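CELL WALL surface anchor family protein (Streptococcus pneumoniae, PDB 2WW8) acts as the adhesin of the pneumococcal pilus and probably recognises host cells through an integrin-like domain carried on a chain of smaller beta domains. Local coordinates at residues A[686-691]-A[719-724]; A[115-120]-A[127-132]; A[51-56]-A[86-91]; A[149-154]-A[712-717]. All blocks are in the same frame, centred on the assembly; numbering follows the deposited sequence.

Contact 1. Residues A[686-691]-A[719-724]; sequences FVSNKF and RDVRKY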
loop_
_atom_site.group_PDB
_atom_site.type_symbol
_atom_site.label_atom_id
_atom_site.label_comp_id
_atom_site.label_asym_id
_atom_site.label_seq_id
_atom_site.Cartn_x
_atom_site.Cartn_y
_atom_site.Cartn_z
ATOM N N PHE A 686 -21.357 -12.903 -17.646
ATOM C CA PHE A 686 -21.739 -12.102 -16.479
ATOM C C PHE A 686 -23.203 -11.695 -16.478
ATOM O O PHE A 686 -23.827 -11.547 -17.536
ATOM C CB PHE A 686 -20.904 -10.822 -16.321
ATOM C CG PHE A 686 -21.047 -9.821 -17.460
ATOM C CD1 PHE A 686 -20.242 -9.918 -18.591
ATOM C CD2 PHE A 686 -21.964 -8.772 -17.372
ATOM C CE1 PHE A 686 -20.337 -8.998 -19.628
ATOM C CE2 PHE A 686 -22.108 -7.844 -18.410
ATOM C CZ PHE A 686 -21.304 -7.963 -19.558
ATOM N N VAL A 687 -23.716 -11.451 -15.278
ATOM C CA VAL A 687 -24.994 -10.750 -15.178
ATOM C C VAL A 687 -24.805 -9.240 -15.135
ATOM O O VAL A 687 -24.096 -8.710 -14.297
ATOM C CB VAL A 687 -25.797 -11.246 -13.965
ATOM C CG1 VAL A 687 -27.060 -10.417 -13.742
ATOM C CG2 VAL A 687 -26.152 -12.736 -14.146
ATOM N N SER A 688 -25.492 -8.520 -16.007
ATOM C CA SER A 688 -25.357 -7.071 -16.049
ATOM C C SER A 688 -25.452 -6.419 -14.659
ATOM O O SER A 688 -26.367 -6.740 -13.921
ATOM C CB SER A 688 -26.432 -6.519 -17.008
ATOM O OG SER A 688 -25.995 -5.312 -17.608
ATOM N N ASN A 689 -24.521 -5.527 -14.317
ATOM C CA ASN A 689 -24.590 -4.643 -13.142
ATOM C C ASN A 689 -24.123 -5.268 -11.817
ATOM O O ASN A 689 -23.897 -4.583 -10.804
ATOM C CB ASN A 689 -26.002 -4.034 -13.022
ATOM C CG ASN A 689 -26.159 -2.777 -13.862
ATOM O OD1 ASN A 689 -25.227 -1.985 -13.999
ATOM N ND2 ASN A 689 -27.347 -2.569 -14.413
ATOM N N LYS A 690 -24.018 -6.593 -11.861
ATOM C CA LYS A 690 -23.693 -7.448 -10.723
ATOM C C LYS A 690 -22.188 -7.503 -10.412
ATOM O O LYS A 690 -21.328 -7.664 -11.297
ATOM C CB LYS A 690 -24.240 -8.854 -10.989
ATOM C CG LYS A 690 -24.040 -9.836 -9.850
ATOM C CD LYS A 690 -24.671 -11.217 -10.140
ATOM C CE LYS A 690 -24.264 -12.311 -9.136
ATOM N NZ LYS A 690 -24.540 -11.815 -7.770
ATOM N N PHE A 691 -21.868 -7.353 -9.135
ATOM C CA PHE A 691 -20.472 -7.363 -8.702
ATOM C C PHE A 691 -20.024 -8.791 -8.429
ATOM O O PHE A 691 -20.679 -9.528 -7.696
ATOM C CB PHE A 691 -20.258 -6.481 -7.477
ATOM C CG PHE A 691 -20.004 -5.054 -7.819
ATOM C CD1 PHE A 691 -18.794 -4.674 -8.371
ATOM C CD2 PHE A 691 -20.979 -4.084 -7.586
ATOM C CE1 PHE A 691 -18.545 -3.324 -8.698
ATOM C CE2 PHE A 691 -20.752 -2.739 -7.908
ATOM C CZ PHE A 691 -19.549 -2.351 -8.468
ATOM N N ARG A 719 -17.481 -5.671 -12.074
ATOM C CA ARG A 719 -18.729 -5.887 -12.801
ATOM C C ARG A 719 -18.675 -5.262 -14.185
ATOM O O ARG A 719 -17.712 -4.564 -14.524
ATOM C CB ARG A 719 -19.904 -5.251 -12.055
ATOM C CG ARG A 719 -19.718 -3.742 -11.930
ATOM C CD ARG A 719 -21.006 -3.099 -11.514
ATOM N NE ARG A 719 -20.882 -1.671 -11.261
ATOM C CZ ARG A 719 -21.932 -0.907 -11.005
ATOM N NH1 ARG A 719 -23.129 -1.474 -10.984
ATOM N NH2 ARG A 719 -21.782 0.391 -10.784
ATOM N N ASP A 720 -19.721 -5.501 -14.975
ATOM C CA ASP A 720 -19.922 -4.797 -16.246
ATOM C C ASP A 720 -21.428 -4.673 -16.488
ATOM O O ASP A 720 -22.209 -5.299 -15.762
ATOM C CB ASP A 720 -19.264 -5.495 -17.445
ATOM C CG ASP A 720 -19.061 -4.554 -18.645
ATOM O OD1 ASP A 720 -19.245 -3.317 -18.535
ATOM O OD2 ASP A 720 -18.720 -5.048 -19.731
ATOM N N VAL A 721 -21.815 -3.862 -17.472
ATOM C CA VAL A 721 -23.235 -3.685 -17.796
ATOM C C VAL A 721 -23.401 -4.163 -19.235
ATOM O O VAL A 721 -22.621 -3.773 -20.114
ATOM C CB VAL A 721 -23.733 -2.223 -17.601
ATOM C CG1 VAL A 721 -22.939 -1.226 -18.438
ATOM C CG2 VAL A 721 -25.214 -2.084 -17.973
ATOM N N ARG A 722 -24.365 -5.041 -19.475
ATOM C CA ARG A 722 -24.440 -5.651 -20.787
ATOM C C ARG A 722 -25.018 -4.663 -21.811
ATOM O O ARG A 722 -25.894 -3.857 -21.482
ATOM C CB ARG A 722 -25.288 -6.898 -20.675
ATOM C CG ARG A 722 -24.940 -7.943 -21.686
ATOM C CD ARG A 722 -25.783 -9.113 -21.226
ATOM N NE ARG A 722 -25.002 -10.034 -20.418
ATOM C CZ ARG A 722 -23.988 -10.710 -20.940
ATOM N NH1 ARG A 722 -23.695 -10.506 -22.220
ATOM N NH2 ARG A 722 -23.270 -11.548 -20.201
ATOM N N LYS A 723 -24.498 -4.694 -23.032
ATOM C CA LYS A 723 -25.075 -3.894 -24.125
ATOM C C LYS A 723 -26.385 -4.475 -24.645
ATOM O O LYS A 723 -26.618 -5.692 -24.620
ATOM C CB LYS A 723 -24.096 -3.740 -25.281
ATOM C CG LYS A 723 -23.011 -2.736 -24.980
ATOM C CD LYS A 723 -21.860 -3.016 -25.901
ATOM C CE LYS A 723 -20.609 -2.264 -25.493
ATOM N NZ LYS A 723 -19.991 -1.824 -26.790
ATOM N N TYR A 724 -27.254 -3.592 -25.117
ATOM C CA TYR A 724 -28.531 -4.078 -25.631
ATOM C C TYR A 724 -28.571 -3.979 -27.156
ATOM O O TYR A 724 -27.956 -3.086 -27.737
ATOM C CB TYR A 724 -29.727 -3.399 -24.945
ATOM C CG TYR A 724 -29.785 -1.933 -25.240
ATOM C CD1 TYR A 724 -30.308 -1.482 -26.455
ATOM C CD2 TYR A 724 -29.296 -1.007 -24.328
ATOM C CE1 TYR A 724 -30.342 -0.142 -26.752
ATOM C CE2 TYR A 724 -29.336 0.350 -24.615
ATOM C CZ TYR A 724 -29.870 0.763 -25.830
ATOM O OH TYR A 724 -29.917 2.093 -26.158
HETATM O O HOH W 1 -21.138 -7.735 -14.044
#

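Contact 2. Residues A[115-120]-A[127-132]; sequences KQWTVE and TTVQGE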
loop_
_atom_site.group_PDB
_atom_site.type_symbol
_atom_site.label_atom_id
_atom_site.label_comp_id
_atom_site.label_asym_id
_atom_site.label_seq_id
_atom_site.Cartn_x
_atom_site.Cartn_y
_atom_site.Cartn_z
ATOM N N LYS A 115 -42.251 -9.122 -41.696
ATOM C CA LYS A 115 -41.238 -9.863 -40.944
ATOM C C LYS A 115 -41.548 -9.931 -39.448
ATOM O O LYS A 115 -41.959 -8.953 -38.815
ATOM C CB LYS A 115 -39.848 -9.272 -41.209
ATOM C CG LYS A 115 -38.637 -10.110 -40.796
ATOM C CD LYS A 115 -37.361 -9.280 -41.003
ATOM C CE LYS A 115 -36.086 -9.877 -40.403
ATOM N NZ LYS A 115 -35.714 -11.230 -40.887
ATOM N N GLN A 116 -41.361 -11.136 -38.921
ATOM C CA GLN A 116 -41.486 -11.424 -37.502
ATOM C C GLN A 116 -40.106 -11.787 -36.951
ATOM O O GLN A 116 -39.424 -12.659 -37.491
ATOM C CB GLN A 116 -42.423 -12.614 -37.320
ATOM C CG GLN A 116 -43.901 -12.329 -37.482
ATOM C CD GLN A 116 -44.731 -13.449 -36.874
ATOM O OE1 GLN A 116 -44.569 -14.616 -37.234
ATOM N NE2 GLN A 116 -45.604 -13.104 -35.934
ATOM N N TRP A 117 -39.682 -11.138 -35.873
ATOM C CA TRP A 117 -38.352 -11.417 -35.308
ATOM C C TRP A 117 -38.392 -12.303 -34.072
ATOM O O TRP A 117 -39.279 -12.173 -33.237
ATOM C CB TRP A 117 -37.640 -10.125 -34.921
ATOM C CG TRP A 117 -37.417 -9.195 -36.056
ATOM C CD1 TRP A 117 -36.296 -9.093 -36.833
ATOM C CD2 TRP A 117 -38.342 -8.216 -36.546
ATOM N NE1 TRP A 117 -36.471 -8.107 -37.777
ATOM C CE2 TRP A 117 -37.717 -7.555 -37.625
ATOM C CE3 TRP A 117 -39.637 -7.835 -36.175
ATOM C CZ2 TRP A 117 -38.346 -6.533 -38.342
ATOM C CZ3 TRP A 117 -40.265 -6.816 -36.889
ATOM C CH2 TRP A 117 -39.618 -6.178 -37.960
ATOM N N THR A 118 -37.411 -13.190 -33.955
ATOM C CA THR A 118 -37.226 -13.980 -32.738
ATOM C C THR A 118 -36.252 -13.307 -31.757
ATOM O O THR A 118 -35.185 -12.821 -32.131
ATOM C CB THR A 118 -36.792 -15.418 -33.099
ATOM O OG1 THR A 118 -37.798 -15.991 -33.938
ATOM C CG2 THR A 118 -36.580 -16.314 -31.862
ATOM N N VAL A 119 -36.652 -13.270 -30.495
ATOM C CA VAL A 119 -35.888 -12.603 -29.444
ATOM C C VAL A 119 -35.704 -13.561 -28.258
ATOM O O VAL A 119 -36.642 -13.794 -27.479
ATOM C CB VAL A 119 -36.553 -11.269 -28.981
ATOM C CG1 VAL A 119 -35.827 -10.659 -27.769
ATOM C CG2 VAL A 119 -36.652 -10.267 -30.124
ATOM N N GLU A 120 -34.498 -14.121 -28.144
ATOM C CA GLU A 120 -34.096 -14.915 -26.978
ATOM C C GLU A 120 -33.407 -14.077 -25.882
ATOM O O GLU A 120 -32.472 -13.307 -26.155
ATOM C CB GLU A 120 -33.268 -16.145 -27.381
ATOM C CG GLU A 120 -32.084 -15.858 -28.305
ATOM C CD GLU A 120 -30.859 -16.710 -27.966
ATOM O OE1 GLU A 120 -31.071 -17.870 -27.540
ATOM O OE2 GLU A 120 -29.700 -16.237 -28.114
ATOM N N THR A 127 -29.634 -10.471 -24.351
ATOM C CA THR A 127 -30.722 -10.346 -25.324
ATOM C C THR A 127 -30.215 -10.441 -26.759
ATOM O O THR A 127 -29.416 -9.609 -27.204
ATOM C CB THR A 127 -31.432 -8.989 -25.162
ATOM O OG1 THR A 127 -32.002 -8.912 -23.851
ATOM C CG2 THR A 127 -32.528 -8.819 -26.230
ATOM N N THR A 128 -30.710 -11.438 -27.483
ATOM C CA THR A 128 -30.305 -11.637 -28.878
ATOM C C THR A 128 -31.508 -11.595 -29.834
ATOM O O THR A 128 -32.547 -12.204 -29.558
ATOM C CB THR A 128 -29.566 -12.987 -29.015
ATOM O OG1 THR A 128 -28.556 -13.068 -28.001
ATOM C CG2 THR A 128 -28.939 -13.173 -30.392
ATOM N N VAL A 129 -31.378 -10.888 -30.951
ATOM C CA VAL A 129 -32.420 -10.937 -31.976
ATOM C C VAL A 129 -31.956 -11.910 -33.061
ATOM O O VAL A 129 -31.027 -11.571 -33.785
ATOM C CB VAL A 129 -32.692 -9.528 -32.544
ATOM C CG1 VAL A 129 -33.858 -9.552 -33.535
ATOM C CG2 VAL A 129 -32.973 -8.547 -31.404
ATOM N N GLN A 130 -32.564 -13.098 -33.161
ATOM C CA GLN A 130 -31.987 -14.221 -33.924
ATOM C C GLN A 130 -31.801 -13.941 -35.415
ATOM O O GLN A 130 -32.663 -13.323 -36.038
ATOM C CB GLN A 130 -32.774 -15.528 -33.709
ATOM C CG GLN A 130 -32.570 -16.194 -32.334
ATOM C CD GLN A 130 -31.162 -16.784 -32.143
ATOM O OE1 GLN A 130 -30.232 -16.109 -31.671
ATOM N NE2 GLN A 130 -31.004 -18.056 -32.510
ATOM N N GLY A 131 -30.671 -14.374 -35.969
ATOM C CA GLY A 131 -30.315 -14.112 -37.364
ATOM C C GLY A 131 -30.602 -12.700 -37.854
ATOM O O GLY A 131 -31.194 -12.506 -38.915
ATOM N N GLU A 132 -30.186 -11.696 -37.091
ATOM C CA GLU A 132 -30.392 -10.310 -37.498
ATOM C C GLU A 132 -29.216 -9.381 -37.174
ATOM O O GLU A 132 -28.670 -9.412 -36.069
ATOM C CB GLU A 132 -31.688 -9.769 -36.886
ATOM C CG GLU A 132 -32.256 -8.539 -37.584
ATOM C CD GLU A 132 -32.917 -8.861 -38.918
ATOM O OE1 GLU A 132 -33.198 -10.054 -39.176
ATOM O OE2 GLU A 132 -33.165 -7.911 -39.697
#

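Contact 3. Residues A[51-56]-A[86-91]; sequences VIKETG and TGEAIF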
loop_
_atom_site.group_PDB
_atom_site.type_symbol
_atom_site.label_atom_id
_atom_site.label_comp_id
_atom_site.label_asym_id
_atom_site.label_seq_id
_atom_site.Cartn_x
_atom_site.Cartn_y
_atom_site.Cartn_z
ATOM N N VAL A 51 -34.401 -2.715 -28.357
ATOM C CA VAL A 51 -34.876 -1.406 -28.798
ATOM C C VAL A 51 -35.049 -1.453 -30.334
ATOM O O VAL A 51 -34.218 -2.054 -31.027
ATOM C CB VAL A 51 -33.897 -0.282 -28.318
ATOM C CG1 VAL A 51 -34.173 1.081 -28.972
ATOM C CG2 VAL A 51 -33.853 -0.174 -26.778
ATOM N N ILE A 52 -36.128 -0.864 -30.864
ATOM C CA ILE A 52 -36.354 -0.786 -32.318
ATOM C C ILE A 52 -36.507 0.649 -32.809
ATOM O O ILE A 52 -37.321 1.410 -32.291
ATOM C CB ILE A 52 -37.568 -1.579 -32.840
ATOM C CG1 ILE A 52 -37.606 -3.018 -32.312
ATOM C CG2 ILE A 52 -37.490 -1.664 -34.355
ATOM C CD1 ILE A 52 -38.508 -3.221 -31.095
ATOM N N LYS A 53 -35.687 0.993 -33.795
ATOM C CA LYS A 53 -35.752 2.265 -34.503
ATOM C C LYS A 53 -36.326 2.006 -35.895
ATOM O O LYS A 53 -36.035 0.951 -36.485
ATOM C CB LYS A 53 -34.366 2.894 -34.691
ATOM C CG LYS A 53 -33.776 3.536 -33.454
ATOM C CD LYS A 53 -32.515 4.306 -33.800
ATOM C CE LYS A 53 -32.126 5.158 -32.611
ATOM N NZ LYS A 53 -31.263 6.281 -33.074
ATOM N N GLU A 54 -37.117 2.971 -36.386
ATOM C CA GLU A 54 -37.613 2.990 -37.774
ATOM C C GLU A 54 -37.184 4.241 -38.544
ATOM O O GLU A 54 -37.382 5.371 -38.076
ATOM C CB GLU A 54 -39.127 2.810 -37.815
ATOM C CG GLU A 54 -39.618 1.553 -37.096
ATOM C CD GLU A 54 -40.860 0.954 -37.735
ATOM O OE1 GLU A 54 -41.557 1.707 -38.461
ATOM O OE2 GLU A 54 -41.133 -0.250 -37.507
ATOM N N THR A 55 -36.567 4.029 -39.706
ATOM C CA THR A 55 -36.265 5.142 -40.618
ATOM C C THR A 55 -37.063 5.102 -41.944
ATOM O O THR A 55 -37.624 4.068 -42.325
ATOM C CB THR A 55 -34.750 5.270 -40.924
ATOM O OG1 THR A 55 -34.306 4.107 -41.645
ATOM C CG2 THR A 55 -33.945 5.506 -39.635
ATOM N N GLY A 56 -37.101 6.230 -42.648
ATOM C CA GLY A 56 -37.811 6.341 -43.920
ATOM C C GLY A 56 -37.076 7.294 -44.843
ATOM O O GLY A 56 -35.897 7.071 -45.123
ATOM N N THR A 86 -36.736 10.702 -28.715
ATOM C CA THR A 86 -35.738 9.718 -29.166
ATOM C C THR A 86 -36.056 8.833 -30.404
ATOM O O THR A 86 -35.152 8.204 -30.966
ATOM C CB THR A 86 -35.321 8.821 -27.965
ATOM O OG1 THR A 86 -36.377 7.896 -27.665
ATOM C CG2 THR A 86 -34.973 9.661 -26.718
ATOM N N GLY A 87 -37.305 8.767 -30.860
ATOM C CA GLY A 87 -37.643 7.917 -32.007
ATOM C C GLY A 87 -37.428 6.419 -31.848
ATOM O O GLY A 87 -37.357 5.700 -32.845
ATOM N N GLU A 88 -37.340 5.951 -30.599
ATOM C CA GLU A 88 -37.078 4.548 -30.253
ATOM C C GLU A 88 -38.274 3.860 -29.601
ATOM O O GLU A 88 -38.968 4.468 -28.789
ATOM C CB GLU A 88 -35.935 4.460 -29.225
ATOM C CG GLU A 88 -34.498 4.743 -29.700
ATOM C CD GLU A 88 -33.512 4.964 -28.547
ATOM O OE1 GLU A 88 -33.931 4.923 -27.365
ATOM O OE2 GLU A 88 -32.309 5.193 -28.815
ATOM N N ALA A 89 -38.503 2.591 -29.916
ATOM C CA ALA A 89 -39.409 1.787 -29.095
ATOM C C ALA A 89 -38.637 0.784 -28.223
ATOM O O ALA A 89 -37.911 -0.062 -28.731
ATOM C CB ALA A 89 -40.444 1.077 -29.947
ATOM N N ILE A 90 -38.808 0.881 -26.907
ATOM C CA ILE A 90 -37.936 0.189 -25.960
ATOM C C ILE A 90 -38.730 -0.848 -25.174
ATOM O O ILE A 90 -39.675 -0.478 -24.488
ATOM C CB ILE A 90 -37.342 1.205 -24.948
ATOM C CG1 ILE A 90 -36.764 2.435 -25.657
ATOM C CG2 ILE A 90 -36.308 0.541 -24.042
ATOM C CD1 ILE A 90 -36.776 3.681 -24.803
ATOM N N PHE A 91 -38.361 -2.122 -25.270
ATOM C CA PHE A 91 -38.805 -3.150 -24.325
ATOM C C PHE A 91 -37.789 -3.423 -23.196
ATOM O O PHE A 91 -36.674 -3.880 -23.453
ATOM C CB PHE A 91 -39.098 -4.462 -25.057
ATOM C CG PHE A 91 -40.260 -4.393 -26.008
ATOM C CD1 PHE A 91 -41.526 -4.786 -25.590
ATOM C CD2 PHE A 91 -40.087 -3.940 -27.314
ATOM C CE1 PHE A 91 -42.606 -4.728 -26.460
ATOM C CE2 PHE A 91 -41.158 -3.875 -28.201
ATOM C CZ PHE A 91 -42.424 -4.272 -27.775
#

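Contact 4. Residues A[149-154]-A[712-717]; sequences GTYPDV and DFPIPK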
loop_
_atom_site.group_PDB
_atom_site.type_symbol
_atom_site.label_atom_id
_atom_site.label_comp_id
_atom_site.label_asym_id
_atom_site.label_seq_id
_atom_site.Cartn_x
_atom_site.Cartn_y
_atom_site.Cartn_z
ATOM N N GLY A 149 -17.241 -6.314 2.967
ATOM C CA GLY A 149 -17.074 -7.759 2.949
ATOM C C GLY A 149 -16.950 -8.211 4.396
ATOM O O GLY A 149 -16.875 -7.354 5.303
ATOM N N THR A 150 -16.914 -9.532 4.611
ATOM C CA THR A 150 -16.746 -10.172 5.927
ATOM C C THR A 150 -15.616 -11.218 5.831
ATOM O O THR A 150 -15.637 -12.099 4.954
ATOM C CB THR A 150 -18.057 -10.775 6.447
ATOM O OG1 THR A 150 -19.034 -9.732 6.600
ATOM C CG2 THR A 150 -17.894 -11.443 7.819
ATOM N N TYR A 151 -14.603 -11.080 6.686
ATOM C CA TYR A 151 -13.518 -12.063 6.794
ATOM C C TYR A 151 -14.061 -13.344 7.357
ATOM O O TYR A 151 -14.624 -13.339 8.454
ATOM C CB TYR A 151 -12.394 -11.576 7.697
ATOM C CG TYR A 151 -11.517 -10.512 7.074
ATOM C CD1 TYR A 151 -10.739 -10.812 5.951
ATOM C CD2 TYR A 151 -11.400 -9.247 7.634
ATOM C CE1 TYR A 151 -9.936 -9.876 5.378
ATOM C CE2 TYR A 151 -10.549 -8.285 7.061
ATOM C CZ TYR A 151 -9.799 -8.632 5.956
ATOM O OH TYR A 151 -8.978 -7.683 5.372
ATOM N N PRO A 152 -13.923 -14.446 6.610
ATOM C CA PRO A 152 -14.501 -15.683 7.177
ATOM C C PRO A 152 -13.850 -16.120 8.496
ATOM O O PRO A 152 -14.594 -16.565 9.341
ATOM C CB PRO A 152 -14.218 -16.731 6.103
ATOM C CG PRO A 152 -14.270 -15.886 4.822
ATOM C CD PRO A 152 -13.554 -14.606 5.196
ATOM N N ASP A 153 -12.529 -15.980 8.641
ATOM C CA ASP A 153 -11.778 -16.575 9.724
ATOM C C ASP A 153 -12.286 -16.098 11.098
ATOM O O ASP A 153 -12.491 -16.908 11.995
ATOM C CB ASP A 153 -10.276 -16.305 9.658
ATOM C CG ASP A 153 -9.886 -14.861 9.227
ATOM O OD1 ASP A 153 -10.616 -13.853 9.368
ATOM O OD2 ASP A 153 -8.740 -14.707 8.783
ATOM N N VAL A 154 -12.446 -14.787 11.252
ATOM C CA VAL A 154 -12.896 -14.223 12.533
ATOM C C VAL A 154 -14.137 -13.372 12.353
ATOM O O VAL A 154 -14.603 -12.775 13.319
ATOM C CB VAL A 154 -11.789 -13.466 13.300
ATOM C CG1 VAL A 154 -10.627 -14.413 13.591
ATOM C CG2 VAL A 154 -11.330 -12.234 12.475
ATOM N N ASP A 712 -7.461 -15.171 6.208
ATOM C CA ASP A 712 -8.108 -14.671 5.012
ATOM C C ASP A 712 -7.485 -13.381 4.468
ATOM O O ASP A 712 -7.165 -12.471 5.210
ATOM C CB ASP A 712 -9.612 -14.436 5.252
ATOM C CG ASP A 712 -10.372 -15.742 5.337
ATOM O OD1 ASP A 712 -10.502 -16.364 4.262
ATOM O OD2 ASP A 712 -10.738 -16.200 6.461
ATOM N N PHE A 713 -7.353 -13.325 3.152
ATOM C CA PHE A 713 -7.107 -12.087 2.420
ATOM C C PHE A 713 -8.434 -11.353 2.154
ATOM O O PHE A 713 -9.484 -11.988 1.934
ATOM C CB PHE A 713 -6.527 -12.443 1.023
ATOM C CG PHE A 713 -5.077 -12.843 1.056
ATOM C CD1 PHE A 713 -4.701 -14.149 1.327
ATOM C CD2 PHE A 713 -4.109 -11.926 0.653
ATOM C CE1 PHE A 713 -3.336 -14.502 1.307
ATOM C CE2 PHE A 713 -2.769 -12.245 0.621
ATOM C CZ PHE A 713 -2.385 -13.544 0.941
ATOM N N PRO A 714 -8.391 -10.018 2.055
ATOM C CA PRO A 714 -9.634 -9.329 1.676
ATOM C C PRO A 714 -9.895 -9.445 0.152
ATOM O O PRO A 714 -8.953 -9.794 -0.555
ATOM C CB PRO A 714 -9.340 -7.883 2.072
ATOM C CG PRO A 714 -7.853 -7.747 1.902
ATOM C CD PRO A 714 -7.264 -9.088 2.275
ATOM N N ILE A 715 -11.117 -9.219 -0.358
ATOM C CA ILE A 715 -11.473 -9.592 -1.747
ATOM C C ILE A 715 -12.097 -8.444 -2.602
ATOM O O ILE A 715 -13.151 -7.930 -2.240
ATOM C CB ILE A 715 -12.513 -10.765 -1.772
ATOM C CG1 ILE A 715 -12.160 -11.875 -0.781
ATOM C CG2 ILE A 715 -12.580 -11.372 -3.157
ATOM C CD1 ILE A 715 -11.002 -12.652 -1.290
ATOM N N PRO A 716 -11.483 -8.078 -3.747
ATOM C CA PRO A 716 -12.013 -7.104 -4.698
ATOM C C PRO A 716 -13.193 -7.659 -5.500
ATOM O O PRO A 716 -13.429 -8.877 -5.515
ATOM C CB PRO A 716 -10.848 -6.918 -5.684
ATOM C CG PRO A 716 -9.601 -7.317 -4.864
ATOM C CD PRO A 716 -10.137 -8.548 -4.171
ATOM N N LYS A 717 -13.899 -6.745 -6.173
ATOM C CA LYS A 717 -15.086 -7.117 -6.953
ATOM C C LYS A 717 -15.038 -6.389 -8.283
ATOM O O LYS A 717 -14.528 -5.263 -8.324
ATOM C CB LYS A 717 -16.381 -6.680 -6.260
ATOM C CG LYS A 717 -16.676 -7.489 -5.007
ATOM C CD LYS A 717 -16.224 -6.781 -3.759
ATOM C CE LYS A 717 -16.827 -7.486 -2.536
ATOM N NZ LYS A 717 -15.853 -8.529 -1.995
#

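Contact 1. Residues A[686-691]-A[719-724]
The ring of F686 lies between R722 and D720: the R722 guanidinium rests flat on one face, with its plane 14° from that of the ring and the centres 4.2 Å apart, a stacked cation-pi pair, while D720 CB makes a CH-pi contact on the opposite face. In the plane of the same guanidinium, R722 NH2 gives a hydrogen bond to a lone pair of F686 O (2.7 Å), so one arginine grips both ring and backbone; NH2 also reaches D684 O. R719 CD makes a CH-pi contact over one face of F691, 3.6 Å from the ring centroid. The extended R719 chain carries R719 NH1 to N689 O at 3.2 Å, and its other nitrogens bond H172 O and S142 O. Between F686 and F691 runs the type II turn V687-K690, where N689 N meets D720 O at 2.7 Å. One water takes the D720 N-H and lies within bonding distance of V687 O and K690 O. D720 forms a salt bridge with K173. The 686-691 loop is thus fastened to the segment that leads into strand 724-730: an arginine holds each of the carbonyls of F686 and N689, and F686 is covered on both faces.

Contact 2. Residues A[115-120]-A[127-132]
V119 and V129 face each other as the non-hydrogen-bonded pair of an antiparallel hairpin, and their side of the sheet is the closely packed one. V119 CG2 approaches V129 CG2 at 4.3 Å, V119 CG1 touches T127 CG2, and V129 CG1 reaches W117 CB at 4.1 Å. The indole is met at its edge, in plane, by the carboxylate of E132, whose plane stands at 90° to the ring; W117 NE1 is nevertheless buried without a polar partner.

The other face, with T118, E120, T128 and Q130, is looser. E120 and T128 lie side by side, joined by a weak bond from T128 OG1 to E120 OE2 at 3.4 Å, and the methyl T118 CG2 rests 4.0 Å from Q130 CG on the more exposed side. At the solvent margin beyond W117, E132 OE1 forms a salt bridge with K115 NZ (3.3 Å), the two side chains coming from opposite directions. Backbone bonds hold the strands in line: T128 N to E120 O at 2.9 Å, a weak return bond from E120 N to T128 O, and Q130 N to T118 O at 2.8 Å.

Strand 127-129 is an outer strand of a five-stranded antiparallel sheet in the prealbumin-like domain, with 97-105 on the far side of 116-121; V129 packs on V50 of strand 48-55 and on P725 and I727 of strand 724-730.

Contact 3. Residues A[51-56]-A[86-91]
With chi1 at 169°, V51 turns CG1 anti to its backbone N and onto E88 CG at 3.7 Å, while its other methyl, V51 CG2, lies alongside I90 CG2, also 3.7 Å away. On the opposite side of the sheet an unusual chi2 of 97° swings I52 CD1 to the edge of the F91 ring, 4.0 Å from F91 CE2. Two backbone bonds close the I52-A89 pair: I52 N to A89 O and A89 N to I52 O, each 2.9 Å and nearly straight. These are the paired strands 48-55 and 88-94 of the prealbumin-like domain, antiparallel, with 88-94 outermost in a four-stranded sheet and 724-730 bonding the other edge of 48-55. F91 also packs on F67 and L69 of the facing sheet, as expected of a beta sandwich. Toward the G87 end, E54 N and G87 O are buried without a polar partner. K53 runs beside E88, K53 CE lying 3.8 Å from E88 CG, but the charged ends stay apart and E88 OE2 makes its salt bridge with R137 instead.

Contact 4. Residues A[149-154]-A[712-717]
Two backbone-to-carboxylate hydrogen bonds link D153 and D712 reciprocally. D712 N points almost straight at D153 OD2 (2.9 Å, 178°), arriving from above the carboxylate plane, while D153 N gives a weak, bent bond to D712 OD2 at 2.8 Å. Like charges also meet here, for D153 OD2 and D712 OD2 lie 3.4 Å apart, with the carboxylate planes 69° to each other. R182 pairs with D153 OD2 and R697 with D712 OD1. Van der Waals contacts complete the joint. P152 CD packs 3.4 Å from D712 CG. Y151 CG lies anti to the carbonyl carbon (chi1 -75°), and the ring runs alongside P714, with Y151 OH 3.3 Å from P714 CB and the peptide carbon F713 C at its edge; R182 makes a cation-pi contact with the same tyrosine. The joint thus ties the turn after strand 148-150 to the chain leaving strand 711-712, and the arginines probably offset the mutual repulsion of the aspartates, which would be consistent with both staying ionised.

Overall arrangement
Along the chain from the N terminus, contact 3 comes first, closing a loop of about 30 residues that pairs strand 48-55 with 88-94. Contact 2 follows in series as a short hairpin in the other sheet of the same prealbumin-like domain, its centre about 15 Å from that of contact 3. Segment 149-154 then opens contact 4, which closes only at 712-717, after an excursion of more than 550 residues that includes the parallel-sheet domain. Contact 1 crosses contact 4: 686-691 precedes 712-717, and 719-724 follows it. F691 packs on K717, while Y724 touches V51, so contact 1 bridges the domain around contact 4 and the N-terminal prealbumin-like domain.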